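Local coordinates for oxetanocin-like protein (Pyrococcus furiosus, PDB 1XX7) that probably hydrolyses 2'-deoxyribonucleoside 5'-phosphates to the deoxyribonucleoside and phosphate, as a homodimeric, metal-dependent HD-domain phosphohydrolase, at residues Y43-A46 / F47-L51. Sequence-based numbering, arbitrary orientation.
Sequences YRVA and FITLL
With chi1 at -64°, Thr49 swings OG1 back beside its own backbone N, which lays the hydroxyl against the carbonyl of Val45 one turn earlier; Ile48, with CG1 likewise beside its N (chi1 -71°), sets CG1 3.1 Å from Arg44 O. Both pairs belong to helix 38-58 of the all-helical HD domain. Val45 O takes two donors: the regular i to i+4 bond from Thr49 N at 2.8 Å, and the hydroxyl of Thr49, whose OG1 lies 2.7 Å from Val45 O. They come from opposite faces of the carbonyl plane, OG1 standing 38° out of it. The buried hydroxyl thus finds its acceptor within its own helix. The Val45 side chain touches Asp132, which binds the nickel together with His41, His75 and Asp76, and lies about 5 Å from that metal, while Thr49 packs on Ala68, Leu69 and Ala72 of helix 65-74. On another side of the helix, the stem of Arg44 crosses Ile48, and Arg44 CG lies 4.0 Å from Ile48 CD1. Beyond this stem Arg44 NE and NH1 form salt bridges with Asp135 and Glu142, and NH1 also hydrogen-bonds Ile13 O of the second subunit. Tyr43 and Phe47 follow each other one turn apart, and both pack on Leu77 of the second subunit, where Ile73 O accepts a hydrogen bond from Tyr43 OH. Between the two aromatics contact is light, Tyr43 CE2 lying 4.4 Å from Phe47 CB. The main chain is tied more firmly: Phe47 N meets Tyr43 O at 2.9 Å in a nearly straight hydrogen bond.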
# COMPACT_ATOMS: atom_id res chain seq x y z
N TYR A 43 -1.01 17.96 -10.51
CA TYR A 43 -1.91 17.71 -11.62
C TYR A 43 -3.26 18.41 -11.47
O TYR A 43 -3.73 19.09 -12.42
CB TYR A 43 -2.17 16.22 -11.86
CG TYR A 43 -3.24 16.11 -12.89
CD1 TYR A 43 -2.97 16.44 -14.23
CD2 TYR A 43 -4.52 15.83 -12.55
CE1 TYR A 43 -3.96 16.44 -15.18
CE2 TYR A 43 -5.54 15.83 -13.52
CZ TYR A 43 -5.23 16.14 -14.83
OH TYR A 43 -6.18 16.17 -15.80
N ARG A 44 -3.94 18.18 -10.34
CA ARG A 44 -5.30 18.76 -10.18
C ARG A 44 -5.26 20.27 -9.95
O ARG A 44 -6.21 20.99 -10.32
CB ARG A 44 -6.15 18.07 -9.11
CG ARG A 44 -7.62 18.35 -9.35
CD ARG A 44 -8.56 17.48 -8.58
NE ARG A 44 -8.45 17.73 -7.15
CZ ARG A 44 -9.19 17.15 -6.22
NH1 ARG A 44 -10.20 16.35 -6.56
NH2 ARG A 44 -8.97 17.42 -4.95
N VAL A 45 -4.17 20.76 -9.38
CA VAL A 45 -3.95 22.23 -9.28
C VAL A 45 -3.92 22.87 -10.72
O VAL A 45 -4.57 23.90 -10.94
CB VAL A 45 -2.65 22.59 -8.47
CG1 VAL A 45 -2.33 24.08 -8.56
CG2 VAL A 45 -2.81 22.20 -7.02
N ALA A 46 -3.16 22.25 -11.64
CA ALA A 46 -3.12 22.66 -13.04
C ALA A 46 -4.50 22.59 -13.65
O ALA A 46 -4.97 23.58 -14.26
CB ALA A 46 -2.14 21.81 -13.84
N PHE A 47 -5.18 21.45 -13.41
CA PHE A 47 -6.56 21.31 -13.86
C PHE A 47 -7.51 22.40 -13.32
O PHE A 47 -8.35 22.92 -14.06
CB PHE A 47 -7.14 19.91 -13.55
CG PHE A 47 -8.55 19.75 -13.98
CD1 PHE A 47 -8.85 19.47 -15.28
CD2 PHE A 47 -9.59 19.95 -13.09
CE1 PHE A 47 -10.21 19.36 -15.69
CE2 PHE A 47 -10.91 19.82 -13.50
CZ PHE A 47 -11.21 19.51 -14.80
N ILE A 48 -7.43 22.68 -12.03
CA ILE A 48 -8.35 23.61 -11.41
C ILE A 48 -8.03 25.02 -11.93
O ILE A 48 -8.95 25.80 -12.19
CB ILE A 48 -8.25 23.59 -9.86
CG1 ILE A 48 -8.82 22.29 -9.30
CG2 ILE A 48 -8.97 24.83 -9.23
CD1 ILE A 48 -8.41 22.01 -7.90
N THR A 49 -6.75 25.31 -12.07
CA THR A 49 -6.28 26.60 -12.61
C THR A 49 -6.91 26.90 -14.00
O THR A 49 -7.42 28.00 -14.24
CB THR A 49 -4.71 26.66 -12.70
OG1 THR A 49 -4.15 26.58 -11.39
CG2 THR A 49 -4.24 27.94 -13.38
N LEU A 50 -6.86 25.90 -14.89
CA LEU A 50 -7.50 25.93 -16.19
C LEU A 50 -8.99 26.21 -16.08
O LEU A 50 -9.50 27.12 -16.72
CB LEU A 50 -7.29 24.60 -16.89
CG LEU A 50 -7.87 24.41 -18.30
CD1 LEU A 50 -7.31 25.46 -19.24
CD2 LEU A 50 -7.50 23.04 -18.79
N LEU A 51 -9.67 25.42 -15.27
CA LEU A 51 -11.09 25.58 -15.01
C LEU A 51 -11.44 26.99 -14.48
O LEU A 51 -12.35 27.65 -14.98
CB LEU A 51 -11.56 24.51 -14.00
CG LEU A 51 -12.97 24.00 -14.23
CD1 LEU A 51 -13.05 23.07 -15.51
CD2 LEU A 51 -13.53 23.28 -12.98